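Local coordinates for conserved domain protein (Porphyromonas gingivalis, PDB 3PNN) that probably acts as a cytoplasmic glycosyltransferase that forms glycosidic linkages, built on an alpha/beta/alpha Rossmann-like fold, at residues A[6-11]-A[49-54]; A[41-46]-A[130-135]; A[148-153]-A[265-270]; A[177-182]-A[251-256]. All blocks are in the same frame, centred on the assembly; numbering follows the deposited sequence.

How the contacts relate
From the N terminus, contact 1 is the first to close, pairing strand 7-11 with strand 50-55 across a 37-residue loop that contains helix 35-46. Contact 2 starts in that helix and runs on to helix 129-140, so it crosses contact 1; the two meet where Leu8 packs on Ala43 and Phe132. Contact 3 follows in series, bringing strand 263-268 back beside strand 148-155, and Leu135 of contact 2 packs on its Cys150. Contact 4 lies wholly within that long loop, setting helix 249-259 against the start of strand 179-191, and a probable hydrogen bond from Val266 N to His177 O joins it to contact 3. Contacts 1 and 4 stay apart, their centres about 23 Å from each other.

Contact 1: residues A[6-11]-A[49-54]; sequences PTLFVL and GRLVFV
Val52 and Val54 both lie against the Phe9 ring, on one face of two parallel strands, 7-11 and 50-54. Phe9 CE1 touches each of them, at 3.9 Å from Val52 CG1 and 3.8 Å from Val54 CB, while Val52 O sits at the ring edge. The second methyl of Val52, CG2, reaches back to Thr7 CG2 at 3.9 Å. Val54 has CG1 tucked between its own N and carbonyl carbon (chi1 54°), which turns that methyl to Leu11 CD2. On the other face Val10 lies alongside Phe53, with Val10 CB 3.6 Å from Phe53 CD1 and helix 35-46 over this side. Between the faces the backbone of Val52 is gripped twice: its N donates to Leu8 O at 2.8 Å and its O accepts from Val10 N at 2.7 Å. At the start of the strands Arg50 bends round so that NH1 meets Thr7 OG1 at 2.9 Å, in the guanidinium plane. NH1 also bonds Lys5 O, and Thr7 OG1 bonds Glu116. The chemistry is thus divided: branched and aromatic carbon closes the middle of this beta-alpha-beta unit, main-chain bonds take up the N-H and C=O groups that face the partner strand, and the side-chain polar link sits at one end.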
loop_
_atom_site.group_PDB
_atom_site.type_symbol
_atom_site.label_atom_id
_atom_site.label_comp_id
_atom_site.label_asym_id
_atom_site.label_seq_id
_atom_site.Cartn_x
_atom_site.Cartn_y
_atom_site.Cartn_z
ATOM N N PRO A 6 -5.893 15.708 -3.530
ATOM C CA PRO A 6 -5.566 14.717 -2.496
ATOM C C PRO A 6 -4.075 14.415 -2.426
ATOM O O PRO A 6 -3.310 14.678 -3.361
ATOM C CB PRO A 6 -6.361 13.478 -2.933
ATOM C CG PRO A 6 -6.455 13.617 -4.435
ATOM C CD PRO A 6 -6.411 15.093 -4.763
ATOM N N THR A 7 -3.661 13.854 -1.293
ATOM C CA THR A 7 -2.271 13.534 -1.043
ATOM C C THR A 7 -1.995 12.067 -1.369
ATOM O O THR A 7 -2.829 11.200 -1.090
ATOM C CB THR A 7 -1.965 13.807 0.448
ATOM O OG1 THR A 7 -2.016 15.224 0.676
ATOM C CG2 THR A 7 -0.583 13.254 0.871
ATOM N N LEU A 8 -0.845 11.782 -1.971
ATOM C CA LEU A 8 -0.397 10.395 -2.136
ATOM C C LEU A 8 0.635 10.048 -1.049
ATOM O O LEU A 8 1.697 10.655 -0.975
ATOM C CB LEU A 8 0.209 10.171 -3.533
ATOM C CG LEU A 8 0.704 8.735 -3.777
ATOM C CD1 LEU A 8 -0.477 7.769 -3.807
ATOM C CD2 LEU A 8 1.454 8.659 -5.090
ATOM N N PHE A 9 0.315 9.064 -0.218
ATOM C CA PHE A 9 1.157 8.693 0.919
ATOM C C PHE A 9 1.769 7.363 0.523
ATOM O O PHE A 9 1.057 6.366 0.361
ATOM C CB PHE A 9 0.277 8.557 2.172
ATOM C CG PHE A 9 1.037 8.376 3.473
ATOM C CD1 PHE A 9 2.421 8.416 3.522
ATOM C CD2 PHE A 9 0.338 8.184 4.666
ATOM C CE1 PHE A 9 3.109 8.262 4.733
ATOM C CE2 PHE A 9 1.020 8.032 5.870
ATOM C CZ PHE A 9 2.413 8.069 5.895
ATOM N N VAL A 10 3.084 7.358 0.324
ATOM C CA VAL A 10 3.777 6.167 -0.143
ATOM C C VAL A 10 4.492 5.438 0.998
ATOM O O VAL A 10 5.331 6.022 1.712
ATOM C CB VAL A 10 4.799 6.511 -1.263
ATOM C CG1 VAL A 10 5.537 5.252 -1.712
ATOM C CG2 VAL A 10 4.098 7.195 -2.455
ATOM N N LEU A 11 4.161 4.159 1.180
ATOM C CA LEU A 11 4.812 3.341 2.210
ATOM C C LEU A 11 6.207 2.897 1.759
ATOM O O LEU A 11 6.363 1.866 1.106
ATOM C CB LEU A 11 3.956 2.115 2.543
ATOM C CG LEU A 11 2.550 2.431 3.047
ATOM C CD1 LEU A 11 1.814 1.131 3.351
ATOM C CD2 LEU A 11 2.618 3.318 4.294
ATOM N N GLY A 49 -2.121 16.063 -5.404
ATOM C CA GLY A 49 -1.519 17.372 -5.198
ATOM C C GLY A 49 -0.151 17.392 -4.546
ATOM O O GLY A 49 0.573 18.378 -4.657
ATOM N N ARG A 50 0.203 16.316 -3.856
ATOM C CA ARG A 50 1.486 16.254 -3.159
ATOM C C ARG A 50 1.806 14.816 -2.794
ATOM O O ARG A 50 0.899 13.963 -2.723
ATOM C CB ARG A 50 1.449 17.108 -1.881
ATOM C CG ARG A 50 0.515 16.569 -0.809
ATOM C CD ARG A 50 0.094 17.658 0.176
ATOM N NE ARG A 50 -0.587 18.748 -0.510
ATOM C CZ ARG A 50 -1.819 18.678 -1.012
ATOM N NH1 ARG A 50 -2.538 17.557 -0.902
ATOM N NH2 ARG A 50 -2.336 19.734 -1.632
ATOM N N LEU A 51 3.091 14.554 -2.566
ATOM C CA LEU A 51 3.555 13.250 -2.136
ATOM C C LEU A 51 4.095 13.311 -0.716
ATOM O O LEU A 51 4.812 14.245 -0.340
ATOM C CB LEU A 51 4.692 12.760 -3.029
ATOM C CG LEU A 51 4.554 12.878 -4.542
ATOM C CD1 LEU A 51 5.836 12.296 -5.184
ATOM C CD2 LEU A 51 3.308 12.147 -5.024
ATOM N N VAL A 52 3.766 12.295 0.066
ATOM C CA VAL A 52 4.421 12.085 1.348
ATOM C C VAL A 52 5.011 10.672 1.354
ATOM O O VAL A 52 4.311 9.703 1.023
ATOM C CB VAL A 52 3.427 12.252 2.529
ATOM C CG1 VAL A 52 4.097 11.881 3.862
ATOM C CG2 VAL A 52 2.885 13.682 2.566
ATOM N N PHE A 53 6.296 10.558 1.702
ATOM C CA PHE A 53 6.947 9.258 1.838
ATOM C C PHE A 53 7.229 9.000 3.301
ATOM O O PHE A 53 7.827 9.845 3.968
ATOM C CB PHE A 53 8.292 9.228 1.091
ATOM C CG PHE A 53 8.157 9.432 -0.400
ATOM C CD1 PHE A 53 7.933 8.344 -1.240
ATOM C CD2 PHE A 53 8.238 10.707 -0.948
ATOM C CE1 PHE A 53 7.806 8.523 -2.625
ATOM C CE2 PHE A 53 8.105 10.904 -2.334
ATOM C CZ PHE A 53 7.890 9.810 -3.168
ATOM N N VAL A 54 6.822 7.839 3.806
ATOM C CA VAL A 54 7.355 7.416 5.101
ATOM C C VAL A 54 8.590 6.545 4.845
ATOM O O VAL A 54 8.519 5.553 4.120
ATOM C CB VAL A 54 6.317 6.678 5.975
ATOM C CG1 VAL A 54 5.696 5.502 5.224
ATOM C CG2 VAL A 54 6.956 6.242 7.306
#

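Contact 2: residues A[41-46]-A[130-135]; sequences YDAIRA and NGFEVL
Phe132 carries this helix pair, its ring against Asp42 and Ala43 and its CB against Ala46. Asp42 CB approaches obliquely, 3.6 Å from Phe132 CD2, and Ala43 presents its backbone N over one ring face, toward the rim, with its CB 4.0 Å from Phe132 CD1. One turn on, the methyl of Ala46 meets the root of the same side chain, Ala46 CB to Phe132 CB 3.8 Å, and also rests near Phe132 O. The small alanines let the axes of the two segments come within 8.6 Å at a crossing angle of -38°. Asp42 touches with its CB alone; its carboxylate is taken up within its own helix by Arg45. There OD1 takes both Arg45 NH2, at 2.8 Å, and NE, at 3.2 Å, close to the guanidinium plane, while OD2 bonds Tyr298. The edge of the Tyr41 ring stands on one guanidinium face, CE2 3.3 Å above its centre, which limits its rotation, and Arg45 NH2 is also bonded to Glu297 O. Beneath, Phe132 rests on Ile121 of strand 118-122 and Met217 of strand 217-220. Packed side by side in this way, helices 35-46 and 129-140 form part of one helical layer, consistent with the alpha/beta/alpha Rossmann-like fold.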
loop_
_atom_site.group_PDB
_atom_site.type_symbol
_atom_site.label_atom_id
_atom_site.label_comp_id
_atom_site.label_asym_id
_atom_site.label_seq_id
_atom_site.Cartn_x
_atom_site.Cartn_y
_atom_site.Cartn_z
ATOM N N TYR A 41 4.284 9.145 -11.527
ATOM C CA TYR A 41 3.836 9.676 -12.814
ATOM C C TYR A 41 2.306 9.606 -12.935
ATOM O O TYR A 41 1.647 10.582 -13.326
ATOM C CB TYR A 41 4.512 8.900 -13.956
ATOM C CG TYR A 41 4.321 9.509 -15.328
ATOM C CD1 TYR A 41 5.203 10.482 -15.811
ATOM C CD2 TYR A 41 3.275 9.110 -16.140
ATOM C CE1 TYR A 41 5.038 11.035 -17.065
ATOM C CE2 TYR A 41 3.095 9.668 -17.398
ATOM C CZ TYR A 41 3.979 10.630 -17.851
ATOM O OH TYR A 41 3.805 11.178 -19.100
ATOM N N ASP A 42 1.733 8.448 -12.624
ATOM C CA ASP A 42 0.280 8.302 -12.760
ATOM C C ASP A 42 -0.468 9.112 -11.701
ATOM O O ASP A 42 -1.547 9.638 -11.970
ATOM C CB ASP A 42 -0.139 6.825 -12.722
ATOM C CG ASP A 42 0.113 6.118 -14.056
ATOM O OD1 ASP A 42 0.126 6.804 -15.100
ATOM O OD2 ASP A 42 0.279 4.883 -14.056
ATOM N N ALA A 43 0.103 9.238 -10.504
ATOM C CA ALA A 43 -0.584 10.008 -9.464
ATOM C C ALA A 43 -0.668 11.463 -9.903
ATOM O O ALA A 43 -1.700 12.123 -9.742
ATOM C CB ALA A 43 0.140 9.876 -8.102
ATOM N N ILE A 44 0.425 11.966 -10.480
ATOM C CA ILE A 44 0.421 13.330 -10.986
ATOM C C ILE A 44 -0.642 13.475 -12.067
ATOM O O ILE A 44 -1.447 14.407 -12.026
ATOM C CB ILE A 44 1.804 13.754 -11.532
ATOM C CG1 ILE A 44 2.807 13.882 -10.373
ATOM C CG2 ILE A 44 1.691 15.057 -12.328
ATOM C CD1 ILE A 44 4.261 14.107 -10.821
ATOM N N ARG A 45 -0.649 12.553 -13.029
ATOM C CA ARG A 45 -1.626 12.611 -14.119
ATOM C C ARG A 45 -3.056 12.563 -13.587
ATOM O O ARG A 45 -3.966 13.179 -14.161
ATOM C CB ARG A 45 -1.435 11.452 -15.112
ATOM C CG ARG A 45 -0.239 11.563 -16.027
ATOM C CD ARG A 45 -0.426 10.724 -17.302
ATOM N NE ARG A 45 -0.259 9.281 -17.105
ATOM C CZ ARG A 45 0.031 8.430 -18.094
ATOM N NH1 ARG A 45 0.191 8.889 -19.333
ATOM N NH2 ARG A 45 0.177 7.128 -17.854
ATOM N N ALA A 46 -3.255 11.822 -12.500
ATOM C CA ALA A 46 -4.594 11.636 -11.926
ATOM C C ALA A 46 -5.060 12.815 -11.072
ATOM O O ALA A 46 -6.224 12.883 -10.681
ATOM C CB ALA A 46 -4.650 10.347 -11.111
ATOM N N ASN A 130 -5.551 3.644 -14.212
ATOM C CA ASN A 130 -6.945 3.763 -13.785
ATOM C C ASN A 130 -7.169 3.566 -12.276
ATOM O O ASN A 130 -8.164 4.057 -11.722
ATOM C CB ASN A 130 -7.859 2.842 -14.595
ATOM C CG ASN A 130 -9.314 3.154 -14.379
ATOM O OD1 ASN A 130 -9.815 4.192 -14.824
ATOM N ND2 ASN A 130 -10.000 2.269 -13.684
ATOM N N GLY A 131 -6.250 2.854 -11.616
ATOM C CA GLY A 131 -6.273 2.735 -10.166
ATOM C C GLY A 131 -6.152 4.107 -9.530
ATOM O O GLY A 131 -6.938 4.482 -8.659
ATOM N N PHE A 132 -5.151 4.872 -9.959
ATOM C CA PHE A 132 -5.027 6.258 -9.494
ATOM C C PHE A 132 -6.207 7.137 -9.879
ATOM O O PHE A 132 -6.613 8.009 -9.103
ATOM C CB PHE A 132 -3.708 6.874 -9.975
ATOM C CG PHE A 132 -2.512 6.200 -9.394
ATOM C CD1 PHE A 132 -2.046 6.565 -8.139
ATOM C CD2 PHE A 132 -1.901 5.144 -10.062
ATOM C CE1 PHE A 132 -0.957 5.926 -7.576
ATOM C CE2 PHE A 132 -0.810 4.500 -9.510
ATOM C CZ PHE A 132 -0.334 4.888 -8.257
ATOM N N GLU A 133 -6.764 6.934 -11.073
ATOM C CA GLU A 133 -7.907 7.751 -11.503
ATOM C C GLU A 133 -9.159 7.544 -10.659
ATOM O O GLU A 133 -9.790 8.515 -10.236
ATOM C CB GLU A 133 -8.238 7.513 -12.989
ATOM C CG GLU A 133 -7.108 7.989 -13.919
ATOM C CD GLU A 133 -7.362 7.632 -15.381
ATOM O OE1 GLU A 133 -7.951 6.562 -15.663
ATOM O OE2 GLU A 133 -6.960 8.428 -16.248
ATOM N N VAL A 134 -9.537 6.294 -10.412
ATOM C CA VAL A 134 -10.753 6.074 -9.620
ATOM C C VAL A 134 -10.530 6.520 -8.175
ATOM O O VAL A 134 -11.441 7.041 -7.518
ATOM C CB VAL A 134 -11.244 4.600 -9.655
ATOM C CG1 VAL A 134 -11.631 4.207 -11.098
ATOM C CG2 VAL A 134 -10.194 3.650 -9.069
ATOM N N LEU A 135 -9.308 6.338 -7.688
ATOM C CA LEU A 135 -9.004 6.699 -6.296
ATOM C C LEU A 135 -9.029 8.209 -6.082
ATOM O O LEU A 135 -9.630 8.716 -5.114
ATOM C CB LEU A 135 -7.645 6.122 -5.892
ATOM C CG LEU A 135 -7.183 6.253 -4.436
ATOM C CD1 LEU A 135 -8.256 5.751 -3.490
ATOM C CD2 LEU A 135 -5.896 5.446 -4.304
#

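Contact 3: residues A[148-153]-A[265-270]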
loop_
_atom_site.group_PDB
_atom_site.type_symbol
_atom_site.label_atom_id
_atom_site.label_comp_id
_atom_site.label_asym_id
_atom_site.label_seq_id
_atom_site.Cartn_x
_atom_site.Cartn_y
_atom_site.Cartn_z
ATOM N N GLU A 148 -15.653 7.535 6.213
ATOM C CA GLU A 148 -16.017 7.115 4.850
ATOM C C GLU A 148 -14.751 6.985 4.001
ATOM O O GLU A 148 -14.146 7.984 3.616
ATOM C CB GLU A 148 -17.018 8.095 4.215
ATOM C CG GLU A 148 -18.251 8.292 5.104
ATOM C CD GLU A 148 -19.345 9.132 4.461
ATOM O OE1 GLU A 148 -19.598 8.967 3.247
ATOM O OE2 GLU A 148 -19.959 9.947 5.189
ATOM N N TYR A 149 -14.342 5.744 3.753
ATOM C CA TYR A 149 -13.057 5.448 3.112
ATOM C C TYR A 149 -13.288 4.650 1.834
ATOM O O TYR A 149 -14.443 4.410 1.446
ATOM C CB TYR A 149 -12.193 4.609 4.057
ATOM C CG TYR A 149 -12.020 5.182 5.457
ATOM C CD1 TYR A 149 -11.909 6.549 5.666
ATOM C CD2 TYR A 149 -11.931 4.337 6.567
ATOM C CE1 TYR A 149 -11.719 7.076 6.951
ATOM C CE2 TYR A 149 -11.733 4.852 7.861
ATOM C CZ TYR A 149 -11.632 6.222 8.041
ATOM O OH TYR A 149 -11.460 6.743 9.306
ATOM N N CYS A 150 -12.198 4.227 1.189
ATOM C CA CYS A 150 -12.298 3.401 -0.011
ATOM C C CYS A 150 -11.053 2.533 -0.204
ATOM O O CYS A 150 -10.031 2.697 0.476
ATOM C CB CYS A 150 -12.542 4.271 -1.250
ATOM S SG CYS A 150 -11.145 5.393 -1.655
HETATM N N MSE A 151 -11.147 1.576 -1.115
HETATM C CA MSE A 151 -9.966 0.829 -1.529
HETATM C C MSE A 151 -10.142 0.469 -2.982
HETATM O O MSE A 151 -11.268 0.370 -3.459
HETATM C CB MSE A 151 -9.729 -0.446 -0.698
HETATM C CG MSE A 151 -10.823 -1.493 -0.713
HETATM SE SE MSE A 151 -10.134 -3.315 -0.249
HETATM C CE MSE A 151 -10.002 -4.017 -2.074
ATOM N N VAL A 152 -9.027 0.291 -3.680
ATOM C CA VAL A 152 -9.095 -0.061 -5.091
ATOM C C VAL A 152 -8.963 -1.572 -5.148
ATOM O O VAL A 152 -7.953 -2.142 -4.729
ATOM C CB VAL A 152 -8.006 0.639 -5.910
ATOM C CG1 VAL A 152 -8.032 0.138 -7.380
ATOM C CG2 VAL A 152 -8.221 2.161 -5.876
ATOM N N GLY A 153 -10.022 -2.225 -5.607
ATOM C CA GLY A 153 -10.032 -3.672 -5.665
ATOM C C GLY A 153 -9.388 -4.196 -6.937
ATOM O O GLY A 153 -9.510 -3.582 -8.003
ATOM N N GLU A 265 -15.801 1.863 0.490
ATOM C CA GLU A 265 -16.296 1.510 -0.840
ATOM C C GLU A 265 -15.178 0.853 -1.635
ATOM O O GLU A 265 -14.051 1.360 -1.679
ATOM C CB GLU A 265 -16.828 2.734 -1.607
ATOM C CG GLU A 265 -17.223 2.362 -3.058
ATOM C CD GLU A 265 -17.747 3.536 -3.894
ATOM O OE1 GLU A 265 -17.745 4.688 -3.415
ATOM O OE2 GLU A 265 -18.171 3.297 -5.046
ATOM N N VAL A 266 -15.485 -0.272 -2.272
ATOM C CA VAL A 266 -14.501 -0.971 -3.092
ATOM C C VAL A 266 -14.630 -0.505 -4.547
ATOM O O VAL A 266 -15.685 -0.675 -5.168
ATOM C CB VAL A 266 -14.670 -2.506 -3.022
ATOM C CG1 VAL A 266 -13.630 -3.205 -3.924
ATOM C CG2 VAL A 266 -14.539 -2.991 -1.584
ATOM N N LEU A 267 -13.568 0.093 -5.078
ATOM C CA LEU A 267 -13.600 0.664 -6.423
ATOM C C LEU A 267 -13.047 -0.366 -7.394
ATOM O O LEU A 267 -11.893 -0.757 -7.293
ATOM C CB LEU A 267 -12.766 1.949 -6.468
ATOM C CG LEU A 267 -13.108 2.972 -5.371
ATOM C CD1 LEU A 267 -12.033 4.061 -5.292
ATOM C CD2 LEU A 267 -14.481 3.604 -5.621
ATOM N N ASP A 268 -13.876 -0.816 -8.332
ATOM C CA ASP A 268 -13.466 -1.889 -9.241
ATOM C C ASP A 268 -12.727 -1.345 -10.468
ATOM O O ASP A 268 -13.316 -1.198 -11.535
ATOM C CB ASP A 268 -14.695 -2.712 -9.673
ATOM C CG ASP A 268 -14.318 -4.039 -10.350
ATOM O OD1 ASP A 268 -13.112 -4.376 -10.417
ATOM O OD2 ASP A 268 -15.241 -4.755 -10.809
ATOM N N THR A 269 -11.439 -1.071 -10.326
ATOM C CA THR A 269 -10.672 -0.474 -11.426
ATOM C C THR A 269 -10.530 -1.418 -12.611
ATOM O O THR A 269 -10.588 -2.638 -12.452
ATOM C CB THR A 269 -9.257 -0.037 -10.948
ATOM O OG1 THR A 269 -8.546 0.566 -12.036
ATOM C CG2 THR A 269 -8.462 -1.243 -10.444
ATOM N N THR A 270 -10.349 -0.854 -13.805
ATOM C CA THR A 270 -9.982 -1.646 -14.984
ATOM C C THR A 270 -8.465 -1.842 -15.068
ATOM O O THR A 270 -7.974 -2.582 -15.922
ATOM C CB THR A 270 -10.451 -0.972 -16.294
ATOM O OG1 THR A 270 -10.029 0.401 -16.308
ATOM C CG2 THR A 270 -11.983 -1.047 -16.414
HETATM O O HOH W 1 -10.351 -4.665 -10.374
#
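Leu267 and Cys150 form the main bump-and-hollow fit on one face of the parallel strands 148-153 and 265-268. Leu267 CD1 projects into the shallow recess between two neighbours on the facing strand, 4.0 Å from Cys150 SG and 4.3 Å from Val152 CG2. The sulfur is there because Cys150 holds it between its own N and carbonyl carbon (chi1 65°). Farther along, Val152 is pressed by the methyl of Thr269: Thr269 CG2 to Val152 CG1 is 3.4 Å, tighter than ordinary carbon contact, with the two side chains crossing at a slant. On this side helix 129-140 closes over the strands, with Leu135 and Lys138 on Cys150.

The opposite face is shaped by an absence. Gly153 carries no side chain, and Val266 CG1 fills the dip beside it, 4.0 Å from Gly153 CA. The other methyl, Val266 CG2, lies alongside the stem of Met151, a selenomethionine, at 4.1 Å from its CG, both pointing the same way.

Four backbone bonds join the strands: Glu265 N to Tyr149 O, Met151 N to Glu265 O, Leu267 N to Met151 O at 2.8 Å, and Gly153 N to Leu267 O. Near Asp268 a water bridges Gly153 O, at 2.7 Å, and Asp268 OD1, at 2.8 Å. Chemically, then, the centre is closed by apolar fit and main-chain bonds, while Glu265 and Asp268 have their ionic partners, Lys138 and Arg155, outside the two segments, though Asp268 is also joined to Gly153 through the water.

Contact 4: residues A[177-182]-A[251-256]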
loop_
_atom_site.group_PDB
_atom_site.type_symbol
_atom_site.label_atom_id
_atom_site.label_comp_id
_atom_site.label_asym_id
_atom_site.label_seq_id
_atom_site.Cartn_x
_atom_site.Cartn_y
_atom_site.Cartn_z
ATOM N N HIS A 177 -21.299 -2.697 -2.984
ATOM C CA HIS A 177 -19.877 -2.457 -3.213
ATOM C C HIS A 177 -19.150 -1.986 -1.950
ATOM O O HIS A 177 -18.150 -1.282 -2.034
ATOM C CB HIS A 177 -19.675 -1.450 -4.351
ATOM C CG HIS A 177 -20.141 -1.957 -5.682
ATOM N ND1 HIS A 177 -21.449 -2.323 -5.920
ATOM C CD2 HIS A 177 -19.475 -2.177 -6.838
ATOM C CE1 HIS A 177 -21.570 -2.738 -7.168
ATOM N NE2 HIS A 177 -20.387 -2.659 -7.747
ATOM N N LEU A 178 -19.652 -2.384 -0.785
ATOM C CA LEU A 178 -19.012 -2.032 0.477
ATOM C C LEU A 178 -18.280 -3.230 1.067
ATOM O O LEU A 178 -18.802 -4.353 1.074
ATOM C CB LEU A 178 -20.038 -1.508 1.482
ATOM C CG LEU A 178 -20.723 -0.194 1.103
ATOM C CD1 LEU A 178 -21.846 0.092 2.110
ATOM C CD2 LEU A 178 -19.712 0.956 1.055
ATOM N N LEU A 179 -17.069 -2.970 1.549
ATOM C CA LEU A 179 -16.222 -3.978 2.175
ATOM C C LEU A 179 -16.849 -4.409 3.494
ATOM O O LEU A 179 -17.161 -3.573 4.346
ATOM C CB LEU A 179 -14.826 -3.383 2.442
ATOM C CG LEU A 179 -13.742 -4.352 2.907
ATOM C CD1 LEU A 179 -13.542 -5.415 1.839
ATOM C CD2 LEU A 179 -12.412 -3.620 3.235
ATOM N N THR A 180 -17.056 -5.706 3.675
ATOM C CA THR A 180 -17.621 -6.171 4.939
ATOM C C THR A 180 -16.571 -6.920 5.744
ATOM O O THR A 180 -16.755 -7.168 6.933
ATOM C CB THR A 180 -18.854 -7.076 4.737
ATOM O OG1 THR A 180 -18.461 -8.250 4.021
ATOM C CG2 THR A 180 -19.936 -6.347 3.961
ATOM N N GLY A 181 -15.466 -7.274 5.095
ATOM C CA GLY A 181 -14.387 -7.965 5.780
ATOM C C GLY A 181 -13.150 -8.073 4.913
ATOM O O GLY A 181 -13.246 -8.219 3.698
ATOM N N VAL A 182 -11.978 -7.999 5.533
ATOM C CA VAL A 182 -10.741 -8.250 4.822
ATOM C C VAL A 182 -9.760 -8.974 5.744
ATOM O O VAL A 182 -9.561 -8.585 6.903
ATOM C CB VAL A 182 -10.144 -6.941 4.238
ATOM C CG1 VAL A 182 -9.960 -5.890 5.334
ATOM C CG2 VAL A 182 -8.842 -7.219 3.517
ATOM N N PHE A 251 -5.994 -5.202 9.311
ATOM C CA PHE A 251 -6.514 -5.503 10.637
ATOM C C PHE A 251 -7.346 -4.355 11.205
ATOM O O PHE A 251 -8.455 -4.560 11.714
ATOM C CB PHE A 251 -5.394 -5.858 11.621
ATOM C CG PHE A 251 -5.856 -5.909 13.056
ATOM C CD1 PHE A 251 -6.354 -7.080 13.597
ATOM C CD2 PHE A 251 -5.811 -4.775 13.857
ATOM C CE1 PHE A 251 -6.792 -7.126 14.910
ATOM C CE2 PHE A 251 -6.248 -4.809 15.164
ATOM C CZ PHE A 251 -6.739 -5.986 15.694
ATOM N N VAL A 252 -6.785 -3.153 11.144
ATOM C CA VAL A 252 -7.466 -1.950 11.607
ATOM C C VAL A 252 -8.733 -1.675 10.802
ATOM O O VAL A 252 -9.785 -1.408 11.367
ATOM C CB VAL A 252 -6.531 -0.717 11.487
ATOM C CG1 VAL A 252 -7.316 0.566 11.717
ATOM C CG2 VAL A 252 -5.379 -0.857 12.472
ATOM N N VAL A 253 -8.619 -1.718 9.477
ATOM C CA VAL A 253 -9.770 -1.473 8.612
ATOM C C VAL A 253 -10.872 -2.487 8.916
ATOM O O VAL A 253 -12.047 -2.140 9.033
ATOM C CB VAL A 253 -9.390 -1.535 7.122
ATOM C CG1 VAL A 253 -10.639 -1.612 6.244
ATOM C CG2 VAL A 253 -8.532 -0.314 6.739
ATOM N N ASN A 254 -10.483 -3.745 9.064
ATOM C CA ASN A 254 -11.455 -4.788 9.381
ATOM C C ASN A 254 -12.190 -4.496 10.695
ATOM O O ASN A 254 -13.415 -4.680 10.810
ATOM C CB ASN A 254 -10.751 -6.148 9.418
ATOM C CG ASN A 254 -11.723 -7.311 9.491
ATOM O OD1 ASN A 254 -12.449 -7.595 8.534
ATOM N ND2 ASN A 254 -11.731 -8.000 10.622
ATOM N N ASP A 255 -11.452 -4.013 11.688
ATOM C CA ASP A 255 -12.054 -3.729 12.981
ATOM C C ASP A 255 -13.056 -2.589 12.883
ATOM O O ASP A 255 -14.128 -2.643 13.481
ATOM C CB ASP A 255 -10.980 -3.379 14.010
ATOM C CG ASP A 255 -11.560 -3.231 15.415
ATOM O OD1 ASP A 255 -11.587 -4.236 16.153
ATOM O OD2 ASP A 255 -12.007 -2.119 15.773
ATOM N N LEU A 256 -12.702 -1.547 12.130
ATOM C CA LEU A 256 -13.562 -0.376 11.998
ATOM C C LEU A 256 -14.849 -0.670 11.236
ATOM O O LEU A 256 -15.928 -0.169 11.581
ATOM C CB LEU A 256 -12.798 0.754 11.304
ATOM C CG LEU A 256 -11.630 1.345 12.093
ATOM C CD1 LEU A 256 -10.965 2.440 11.247
ATOM C CD2 LEU A 256 -12.125 1.910 13.420
#
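A classic beta bulge, with Thr180 and Gly181 both facing Gln172, lies near the start of strand 179-191, and just past it Val182 meets Asn254 of helix 249-259. The helix lies against this part of the strand at an angle of 139° between their directions, the two short axes 7.6 Å apart at closest, so it runs obliquely and roughly antiparallel to the strand. The polar link is a single side-chain bond: Val182 N donates to Asn254 OD1 at 3.1 Å, fairly straight at the hydrogen but with the donor tilted 32° from the carbonyl plane. Asn254 carries CG anti to its backbone N (chi1 -170°), which swings the carboxamide across to the strand. Asn254 OD1 also lies 3.4 Å from Gly181 CA. The side chains of Val182 and Asn254 run antiparallel to one another, Val182 CG1 lying 4.2 Å from Asn254 CB.

Below the amide the contact turns apolar. Val253 also rests on Tyr224 and Val264, while Leu179 lies on Cys171, Val264 and Val266, so strand, helix and the neighbouring strand 263-268 share one hydrophobic patch. Within it a single methyl serves both strand residues: Val253 CG1 stands 4.4 Å from Val182 CG1 and 4.0 Å from Leu179 CD2, the leucine and valine side chains standing roughly perpendicular.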